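Local structure of minor fimbrium subunit Mfa5 (Porphyromonas gingivalis ATCC 33277, 6TO1) at residues P85-V90 against N510-S515; P125-M130 against A221-V226; Q241-N246 against L312-T317; E412-V417 against T449-W454. The protein serves as an accessory subunit of the minor fimbriae, filamentous surface pili that mediate biofilm formation and adhesion to host cells and to other oral bacteria. All coordinates share one frame; numbering follows the deposited sequence.

Contact 1 of 4, residues P85-V90 against N510-S515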
# COMPACT_ATOMS: atom_id res chain seq x y z
N PRO A 85 -5.67 7.89 5.98
CA PRO A 85 -5.09 6.65 6.47
C PRO A 85 -3.57 6.74 6.46
O PRO A 85 -3.01 7.62 5.80
CB PRO A 85 -5.58 5.60 5.47
CG PRO A 85 -5.79 6.34 4.23
CD PRO A 85 -6.23 7.73 4.62
N PRO A 86 -2.88 5.84 7.16
CA PRO A 86 -1.42 5.76 7.01
C PRO A 86 -1.01 5.56 5.56
O PRO A 86 -1.73 4.94 4.77
CB PRO A 86 -1.03 4.55 7.86
CG PRO A 86 -2.20 4.39 8.86
CD PRO A 86 -3.40 4.77 8.03
N VAL A 87 0.17 6.04 5.23
CA VAL A 87 0.75 5.87 3.88
C VAL A 87 1.31 4.46 3.73
O VAL A 87 1.97 3.93 4.64
CB VAL A 87 1.84 6.92 3.64
CG1 VAL A 87 2.63 6.58 2.33
CG2 VAL A 87 1.25 8.32 3.59
N VAL A 88 1.10 3.86 2.56
CA VAL A 88 1.61 2.51 2.29
C VAL A 88 3.13 2.56 2.16
O VAL A 88 3.65 3.39 1.37
CB VAL A 88 0.98 1.93 1.02
CG1 VAL A 88 1.66 0.60 0.66
CG2 VAL A 88 -0.51 1.72 1.19
N PRO A 89 3.87 1.74 2.90
CA PRO A 89 5.33 1.79 2.81
C PRO A 89 5.81 1.33 1.45
O PRO A 89 5.25 0.41 0.86
CB PRO A 89 5.80 0.84 3.92
CG PRO A 89 4.64 0.89 4.94
CD PRO A 89 3.42 0.92 4.05
N VAL A 90 6.88 1.98 1.00
CA VAL A 90 7.53 1.68 -0.26
C VAL A 90 9.02 1.53 0.01
O VAL A 90 9.60 2.32 0.75
CB VAL A 90 7.29 2.81 -1.29
CG1 VAL A 90 8.05 2.55 -2.59
CG2 VAL A 90 5.80 2.97 -1.57
N ASN A 510 2.51 8.83 -3.61
CA ASN A 510 2.28 7.79 -2.63
C ASN A 510 0.78 7.46 -2.56
O ASN A 510 -0.03 7.97 -3.33
CB ASN A 510 2.88 8.18 -1.28
CG ASN A 510 2.12 9.29 -0.58
OD1 ASN A 510 0.99 9.63 -0.93
ND2 ASN A 510 2.75 9.84 0.46
N SER A 511 0.43 6.55 -1.66
CA SER A 511 -0.91 5.98 -1.62
C SER A 511 -1.98 6.99 -1.24
O SER A 511 -3.17 6.70 -1.43
CB SER A 511 -0.94 4.81 -0.64
OG SER A 511 -0.66 5.24 0.69
N ASN A 512 -1.59 8.16 -0.72
CA ASN A 512 -2.56 9.22 -0.44
C ASN A 512 -2.46 10.38 -1.41
O ASN A 512 -3.02 11.44 -1.15
CB ASN A 512 -2.40 9.74 0.98
CG ASN A 512 -2.85 8.75 2.01
OD1 ASN A 512 -3.63 7.86 1.73
ND2 ASN A 512 -2.33 8.87 3.22
N GLY A 513 -1.74 10.22 -2.52
CA GLY A 513 -1.70 11.23 -3.54
C GLY A 513 -0.67 12.32 -3.35
O GLY A 513 -0.70 13.32 -4.08
N GLU A 514 0.29 12.13 -2.45
CA GLU A 514 1.36 13.09 -2.25
C GLU A 514 2.45 12.80 -3.28
O GLU A 514 3.05 11.71 -3.27
CB GLU A 514 1.92 13.02 -0.84
CG GLU A 514 0.88 13.19 0.24
CD GLU A 514 1.50 13.09 1.61
OE1 GLU A 514 1.70 11.95 2.09
OE2 GLU A 514 1.83 14.15 2.19
N SER A 515 2.70 13.76 -4.16
CA SER A 515 3.65 13.60 -5.26
C SER A 515 5.08 13.97 -4.84
O SER A 515 5.33 14.45 -3.73
CB SER A 515 3.19 14.44 -6.47
OG SER A 515 3.34 15.84 -6.21
O HOH W 1 -2.72 5.38 2.27
O HOH W 2 2.68 4.94 -0.64
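With OG set between the backbone N and the carbonyl carbon (chi1 63°), Ser511 turns its hydroxyl onto the 85-90 chain, while Asn512 has CG beside its own N (chi1 -71°) and sends its amide to Pro85. Ser511 OG accepts a nearly straight bond from Val88 N at 2.9 Å, and Ser511 CB lies 3.6 Å from Val88 CG2. Asn512 ND2 donates to Pro85 O at 2.9 Å, with the acceptor close to the amide plane. The other end of that amide, OD1, passes the Pro85 ring, and a water that accepts from Ser511 OG donates to both Asn512 OD1 and Pro86 O. Both side chains sit on a type I turn, Asn510 to Gly513, that links strands 501-510 and 517-520. Asn512 N donates to Asn510 OD1, closing an Asx turn, and Glu514 N, 3.0 Å from Asn510 OD1, reaches it from the opposite face of its plane. Asn510 ND2 in turn donates to Glu514 OE1 at 2.9 Å, so both ends of this amide are held. Val87 lies against the polar group so fixed, CG1 and CG2 each 3.8 Å from Asn510 ND2. Pro85 and Val88 also touch Ile404.

Contact 2 of 4, residues P125-M130 against A221-V226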
# COMPACT_ATOMS: atom_id res chain seq x y z
N PRO A 125 -7.07 2.25 10.59
CA PRO A 125 -7.62 2.11 11.95
C PRO A 125 -9.11 2.40 12.01
O PRO A 125 -9.62 3.34 11.39
CB PRO A 125 -6.81 3.12 12.78
CG PRO A 125 -5.48 3.19 12.03
CD PRO A 125 -5.90 3.15 10.57
N VAL A 126 -9.82 1.57 12.76
CA VAL A 126 -11.27 1.65 12.84
C VAL A 126 -11.66 1.35 14.28
O VAL A 126 -11.18 0.38 14.87
CB VAL A 126 -11.97 0.69 11.86
CG1 VAL A 126 -11.35 -0.73 11.96
CG2 VAL A 126 -13.48 0.65 12.09
N ASP A 127 -12.50 2.21 14.85
CA ASP A 127 -13.03 2.01 16.18
C ASP A 127 -14.54 1.80 16.06
O ASP A 127 -15.20 2.47 15.26
CB ASP A 127 -12.74 3.21 17.10
CG ASP A 127 -11.34 3.19 17.67
OD1 ASP A 127 -10.73 2.10 17.76
OD2 ASP A 127 -10.84 4.28 18.04
N VAL A 128 -15.06 0.88 16.87
CA VAL A 128 -16.46 0.46 16.83
C VAL A 128 -17.01 0.53 18.24
O VAL A 128 -16.35 0.06 19.18
CB VAL A 128 -16.61 -0.98 16.30
CG1 VAL A 128 -18.06 -1.42 16.30
CG2 VAL A 128 -15.96 -1.11 14.93
N VAL A 129 -18.20 1.10 18.39
CA VAL A 129 -18.93 1.02 19.65
C VAL A 129 -20.20 0.24 19.40
O VAL A 129 -21.05 0.66 18.61
CB VAL A 129 -19.29 2.40 20.24
CG1 VAL A 129 -19.95 2.16 21.62
CG2 VAL A 129 -18.09 3.30 20.36
N MET A 130 -20.32 -0.90 20.07
CA MET A 130 -21.53 -1.70 20.01
C MET A 130 -22.45 -1.26 21.13
O MET A 130 -22.01 -1.07 22.27
CB MET A 130 -21.20 -3.18 20.15
CG MET A 130 -20.40 -3.74 19.00
SD MET A 130 -19.97 -5.47 19.30
CE MET A 130 -21.55 -6.29 19.14
N ALA A 221 -15.82 9.91 21.31
CA ALA A 221 -15.12 11.20 21.32
C ALA A 221 -13.62 11.07 21.54
O ALA A 221 -12.87 11.97 21.16
CB ALA A 221 -15.70 12.10 22.41
N THR A 222 -13.15 10.01 22.17
CA THR A 222 -11.71 9.85 22.38
C THR A 222 -11.00 9.14 21.22
O THR A 222 -9.77 9.01 21.24
CB THR A 222 -11.44 9.08 23.67
OG1 THR A 222 -11.80 7.71 23.46
CG2 THR A 222 -12.28 9.66 24.82
N SER A 223 -11.74 8.69 20.23
CA SER A 223 -11.16 7.93 19.13
C SER A 223 -10.38 8.83 18.19
O SER A 223 -10.82 9.92 17.83
CB SER A 223 -12.27 7.22 18.34
OG SER A 223 -11.78 6.67 17.11
N THR A 224 -9.20 8.35 17.78
CA THR A 224 -8.46 8.97 16.69
C THR A 224 -8.39 8.06 15.46
O THR A 224 -7.52 8.24 14.61
CB THR A 224 -7.05 9.35 17.16
OG1 THR A 224 -6.38 8.18 17.63
CG2 THR A 224 -7.11 10.35 18.29
N ALA A 225 -9.31 7.10 15.35
CA ALA A 225 -9.37 6.23 14.19
C ALA A 225 -9.81 6.99 12.94
O ALA A 225 -10.41 8.06 12.99
CB ALA A 225 -10.33 5.06 14.45
N VAL A 226 -9.48 6.41 11.78
CA VAL A 226 -9.99 6.94 10.52
C VAL A 226 -11.47 6.62 10.37
O VAL A 226 -12.27 7.48 10.00
CB VAL A 226 -9.17 6.37 9.34
CG1 VAL A 226 -9.81 6.77 8.04
CG2 VAL A 226 -7.72 6.86 9.44
O HOH W 3 -8.52 5.60 18.23
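Asp127 OD2 is gripped by three partners: the hydroxyl of Ser223, a water, and the guanidinium of Arg171 on strand 170-177, which forms a salt bridge with it. Ser223 OG donates to Asp127 OD2 at 2.7 Å, arriving on the anti side of the carboxylate and 17° out of its plane. The water donates to the same oxygen and accepts from Thr224 N at 2.9 Å, which ties the carboxylate to the loop backbone as well. Ser223 has OG anti to its backbone N (chi1 169°), a setting that turns the hydroxyl to the strand and also lets it accept from Ala225 N at 3.1 Å. That second bond makes an ST turn, so one hydroxyl both shapes the loop and joins it to the strand. With several donors around it, the carboxylate is probably held in its charged form.

The two segments belong to the von Willebrand factor A domain, whose central sheet sets strand 126-133 beside the parallel strand 227-234. The 221-226 loop leads from helix 209-220 into that second strand, and the contact lies where the chain enters the sheet. Ala225 fits its methyl against the 125-127 backbone, CB standing 3.6 Å from both Pro125 O and Asp127 N. Val226 N makes a weak, bent bond to Pro125 O (3.1 Å, N-H...O angle 124°). Immediately beyond, Pro125 and Asp127 pair through their backbones with Asp227, and Asp127 does so with His229 too. Pro125 CD and Val226 CG2 approach to 4.3 Å at the end of the contact, where Val226 also touches Val124.

Contact 3 of 4, residues Q241-N246 against L312-T317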
# COMPACT_ATOMS: atom_id res chain seq x y z
N GLN A 241 -36.24 8.79 27.18
CA GLN A 241 -35.35 9.78 26.58
C GLN A 241 -34.93 10.81 27.62
O GLN A 241 -35.41 10.83 28.75
CB GLN A 241 -36.03 10.47 25.38
CG GLN A 241 -37.09 11.48 25.77
CD GLN A 241 -37.52 12.35 24.60
OE1 GLN A 241 -38.29 11.93 23.76
NE2 GLN A 241 -37.00 13.56 24.54
N TYR A 242 -34.00 11.69 27.20
CA TYR A 242 -33.54 12.75 28.08
C TYR A 242 -34.48 13.95 28.03
O TYR A 242 -35.12 14.23 27.01
CB TYR A 242 -32.13 13.21 27.69
CG TYR A 242 -31.06 12.18 27.97
CD1 TYR A 242 -30.97 11.58 29.22
CD2 TYR A 242 -30.16 11.80 26.98
CE1 TYR A 242 -30.02 10.64 29.48
CE2 TYR A 242 -29.19 10.85 27.23
CZ TYR A 242 -29.13 10.26 28.49
OH TYR A 242 -28.19 9.32 28.76
N PRO A 243 -34.49 14.73 29.11
CA PRO A 243 -35.31 15.94 29.14
C PRO A 243 -34.89 16.96 28.10
O PRO A 243 -33.71 17.06 27.73
CB PRO A 243 -35.08 16.50 30.55
CG PRO A 243 -34.55 15.37 31.35
CD PRO A 243 -33.79 14.50 30.39
N VAL A 244 -35.86 17.73 27.66
CA VAL A 244 -35.65 18.83 26.72
C VAL A 244 -35.62 20.14 27.51
O VAL A 244 -36.57 20.45 28.24
CB VAL A 244 -36.76 18.85 25.66
CG1 VAL A 244 -36.65 20.10 24.79
CG2 VAL A 244 -36.76 17.59 24.79
N LYS A 245 -34.57 20.92 27.32
CA LYS A 245 -34.40 22.18 28.02
C LYS A 245 -35.29 23.26 27.43
O LYS A 245 -35.48 23.33 26.21
CB LYS A 245 -32.95 22.65 27.93
CG LYS A 245 -31.96 21.71 28.53
CD LYS A 245 -30.57 22.37 28.44
CE LYS A 245 -29.59 21.76 29.42
NZ LYS A 245 -28.27 22.48 29.39
N ASN A 246 -35.86 24.07 28.32
CA ASN A 246 -36.74 25.18 27.95
C ASN A 246 -37.74 24.75 26.90
O ASN A 246 -37.88 25.36 25.84
CB ASN A 246 -35.94 26.38 27.47
CG ASN A 246 -34.97 26.87 28.51
OD1 ASN A 246 -33.77 26.97 28.26
ND2 ASN A 246 -35.49 27.18 29.69
N LEU A 312 -26.87 11.27 32.97
CA LEU A 312 -27.08 10.31 31.88
C LEU A 312 -28.10 9.22 32.20
O LEU A 312 -28.43 8.43 31.30
CB LEU A 312 -25.75 9.68 31.49
CG LEU A 312 -24.77 10.63 30.81
CD1 LEU A 312 -23.51 9.81 30.50
CD2 LEU A 312 -25.33 11.29 29.57
N SER A 313 -28.64 9.17 33.41
CA SER A 313 -29.77 8.32 33.75
C SER A 313 -31.08 9.09 33.86
O SER A 313 -32.09 8.53 34.33
CB SER A 313 -29.50 7.58 35.06
OG SER A 313 -28.33 6.79 34.94
N ALA A 314 -31.10 10.36 33.46
CA ALA A 314 -32.32 11.14 33.55
C ALA A 314 -33.36 10.64 32.55
O ALA A 314 -33.04 10.08 31.50
CB ALA A 314 -32.03 12.62 33.30
N ARG A 315 -34.62 10.88 32.90
CA ARG A 315 -35.76 10.41 32.13
C ARG A 315 -36.79 11.51 32.03
O ARG A 315 -36.82 12.43 32.85
CB ARG A 315 -36.46 9.23 32.81
CG ARG A 315 -35.64 8.09 33.21
CD ARG A 315 -36.43 7.28 34.23
NE ARG A 315 -37.59 6.66 33.62
CZ ARG A 315 -38.66 6.21 34.28
NH1 ARG A 315 -38.72 6.31 35.61
NH2 ARG A 315 -39.65 5.66 33.60
N ILE A 316 -37.69 11.39 31.04
CA ILE A 316 -38.94 12.15 31.01
C ILE A 316 -40.06 11.21 31.37
O ILE A 316 -40.21 10.15 30.73
CB ILE A 316 -39.22 12.76 29.62
CG1 ILE A 316 -38.09 13.66 29.19
CG2 ILE A 316 -40.57 13.50 29.65
CD1 ILE A 316 -38.40 14.39 27.86
N THR A 317 -40.88 11.58 32.35
CA THR A 317 -41.98 10.74 32.77
C THR A 317 -43.25 11.58 32.84
O THR A 317 -43.22 12.81 32.83
CB THR A 317 -41.73 10.05 34.13
OG1 THR A 317 -41.42 11.04 35.11
CG2 THR A 317 -40.57 9.09 33.99
O HOH W 4 -38.05 9.00 29.54
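Two loops of the von Willebrand factor A region meet here: segment 241-246 comes after strand 227-234, and the loop at 312-317 is part of the excursion between strands 296-298 and 326-327. Their touching parts run 79° apart, so the loops cross instead of pairing as strands. Tyr242 makes the main polar link. Its OH donates to Leu312 O at 2.7 Å, and that oxygen lies at the ring's edge, near its plane. Leu312 CD2 packs 4.1 Å from Tyr242 CZ. Pro243 packs its CD on Ala314 CB at 3.9 Å.

Ile316 fills the other end. With CG1 anti to its carbonyl carbon (chi1 -58°), it carries CD1 to within 3.4 Å of Tyr242 O and 3.7 Å of Gln241 NE2. The same NE2 donates to Tyr242 O at 3.2 Å in a nearly straight bond, tying the Gln241 amide to the carbonyl of the next residue, beside Ile316. The backbones are linked more loosely, by a weak bond from Ile316 N to Gln241 O (3.3 Å) and by a water that accepts from Gln241 N and probably donates to Ile316 O.

Arg315 NE forms a salt bridge with Glu240; the Arg315 side chain is about 12 Å from the bound magnesium ion. Tyr242 and Leu312 lie on Lys214 of helix 209-220, whereas Gln241 and Ile316 reach Tyr338 of strand 336-338, and Gln241 also touches helix 340-353.

Contact 4 of 4, residues E412-V417 against T449-W454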
# COMPACT_ATOMS: atom_id res chain seq x y z
N GLU A 412 8.15 7.11 -11.45
CA GLU A 412 9.14 7.23 -12.50
C GLU A 412 10.50 6.91 -11.91
O GLU A 412 10.93 7.53 -10.93
CB GLU A 412 9.15 8.62 -13.11
CG GLU A 412 10.15 8.68 -14.27
CD GLU A 412 10.08 9.97 -15.02
OE1 GLU A 412 9.14 10.13 -15.83
OE2 GLU A 412 10.96 10.82 -14.79
N VAL A 413 11.14 5.90 -12.47
CA VAL A 413 12.51 5.53 -12.13
C VAL A 413 13.42 6.02 -13.23
O VAL A 413 13.21 5.68 -14.40
CB VAL A 413 12.64 4.01 -11.96
CG1 VAL A 413 14.12 3.62 -11.77
CG2 VAL A 413 11.79 3.52 -10.78
N THR A 414 14.42 6.81 -12.87
CA THR A 414 15.48 7.22 -13.78
C THR A 414 16.73 6.44 -13.37
O THR A 414 17.08 6.39 -12.18
CB THR A 414 15.73 8.72 -13.71
OG1 THR A 414 16.02 9.08 -12.35
CG2 THR A 414 14.51 9.48 -14.22
N ASP A 415 17.43 5.87 -14.36
CA ASP A 415 18.55 4.96 -14.13
C ASP A 415 19.59 5.27 -15.19
O ASP A 415 19.36 5.01 -16.37
CB ASP A 415 18.06 3.52 -14.20
CG ASP A 415 19.18 2.49 -14.11
OD1 ASP A 415 20.27 2.79 -13.61
OD2 ASP A 415 18.91 1.35 -14.53
N PHE A 416 20.69 5.89 -14.78
CA PHE A 416 21.79 6.28 -15.66
C PHE A 416 22.82 5.16 -15.59
O PHE A 416 23.44 4.95 -14.54
CB PHE A 416 22.39 7.61 -15.23
CG PHE A 416 21.51 8.82 -15.51
CD1 PHE A 416 21.55 9.46 -16.73
CD2 PHE A 416 20.67 9.30 -14.52
CE1 PHE A 416 20.75 10.57 -16.97
CE2 PHE A 416 19.87 10.40 -14.76
CZ PHE A 416 19.93 11.04 -15.97
N VAL A 417 23.00 4.45 -16.69
CA VAL A 417 24.01 3.39 -16.73
C VAL A 417 25.41 3.99 -16.73
O VAL A 417 25.66 5.02 -17.36
CB VAL A 417 23.78 2.48 -17.96
CG1 VAL A 417 24.82 1.40 -18.01
CG2 VAL A 417 22.37 1.88 -17.88
N THR A 449 22.54 9.68 -23.40
CA THR A 449 22.82 9.80 -21.98
C THR A 449 22.84 8.46 -21.27
O THR A 449 23.11 8.41 -20.07
CB THR A 449 21.78 10.71 -21.31
OG1 THR A 449 20.46 10.19 -21.54
CG2 THR A 449 21.85 12.11 -21.88
N LYS A 450 22.55 7.37 -21.99
CA LYS A 450 22.48 6.03 -21.43
C LYS A 450 21.53 6.00 -20.25
O LYS A 450 21.81 5.42 -19.20
CB LYS A 450 23.86 5.53 -21.04
CG LYS A 450 24.80 5.38 -22.24
CD LYS A 450 26.24 5.17 -21.79
CE LYS A 450 26.41 3.81 -21.13
NZ LYS A 450 27.80 3.58 -20.69
N LYS A 451 20.37 6.62 -20.43
CA LYS A 451 19.41 6.83 -19.36
C LYS A 451 18.18 5.98 -19.63
O LYS A 451 17.55 6.12 -20.68
CB LYS A 451 19.03 8.31 -19.25
CG LYS A 451 18.06 8.61 -18.10
CD LYS A 451 17.51 10.02 -18.23
CE LYS A 451 16.62 10.40 -17.07
NZ LYS A 451 16.06 11.76 -17.30
N LEU A 452 17.84 5.12 -18.68
CA LEU A 452 16.58 4.39 -18.72
C LEU A 452 15.57 5.18 -17.89
O LEU A 452 15.90 5.62 -16.78
CB LEU A 452 16.74 2.97 -18.18
CG LEU A 452 17.57 2.02 -19.03
CD1 LEU A 452 18.05 0.85 -18.17
CD2 LEU A 452 16.78 1.54 -20.23
N THR A 453 14.39 5.42 -18.45
CA THR A 453 13.30 6.03 -17.72
C THR A 453 12.13 5.06 -17.72
O THR A 453 11.58 4.72 -18.77
CB THR A 453 12.90 7.38 -18.32
OG1 THR A 453 14.05 8.24 -18.36
CG2 THR A 453 11.83 8.06 -17.47
N TRP A 454 11.78 4.60 -16.53
CA TRP A 454 10.77 3.58 -16.32
C TRP A 454 9.54 4.26 -15.72
O TRP A 454 9.60 4.79 -14.62
CB TRP A 454 11.29 2.50 -15.39
CG TRP A 454 10.30 1.46 -14.96
CD1 TRP A 454 9.13 1.11 -15.59
CD2 TRP A 454 10.42 0.61 -13.82
NE1 TRP A 454 8.52 0.09 -14.89
CE2 TRP A 454 9.29 -0.22 -13.80
CE3 TRP A 454 11.38 0.49 -12.81
CZ2 TRP A 454 9.09 -1.18 -12.80
CZ3 TRP A 454 11.20 -0.46 -11.83
CH2 TRP A 454 10.05 -1.28 -11.82
O HOH W 5 24.52 7.45 -18.05
O HOH W 6 27.83 6.34 -19.08
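An antiparallel strand pair in a six-stranded sheet joins 412-417 to 451-454, the second strand entered through a G1 beta bulge in which Lys450 and Lys451 both face Asp446. The segment axes run 164° apart at 4.6 Å. Val413 with Trp454 and Asp415 with Leu452 are hydrogen-bonded pairs, each bonded in both directions; Trp454 N to Val413 O is 2.8 Å and almost straight. Val417 N to Lys450 O (2.9 Å) extends the ladder into the bulge.

Phe416 and Lys451, a non-hydrogen-bonded pair, lie side by side. Lys451 is fully extended, CG anti to its N (chi1 -178°), which sets CG over one face of the Phe416 ring, toward its rim (3.8 Å from the centroid, a CH-pi contact), while CD and CE run on past CZ. Lys451 CE meets Thr414 CG2 at 3.7 Å. Glu412 crosses Thr453 obliquely, Glu412 CD 3.6 Å from Thr453 CG2.

On the face opposite Phe416 and Lys451, Val413 CG2 touches Trp454 CE3 at 3.7 Å, and these two pack on strand 110-119. Leu452 and Trp454 also meet strand 463-473, where Tyr469 bonds Asp415 OD2. In the sheet itself, strands 501-510 and 442-446 flank the pair.

Contacts 1 and 2 adjoin: Pro86 CD meets Pro125 CD at 3.9 Å, joining the loop before strand 90-98 to the entrance of the von Willebrand factor A sheet. Contacts 2 and 3 share that domain and both involve chain flanking strand 227-234, but from its two ends. Contact 4 belongs to the six-stranded sheet that also contains strand 501-510, which leads into contact 1. All four are partly buried; contact 3 alone has no exposed residue among those touching, while contacts 2 and 4 bury larger shares of theirs. Contact 4 is built on regular backbone pairing, contacts 1 and 2 on side-chain polar groups meeting main chain or carboxylate, and contact 3 on one phenol bond with apolar packing.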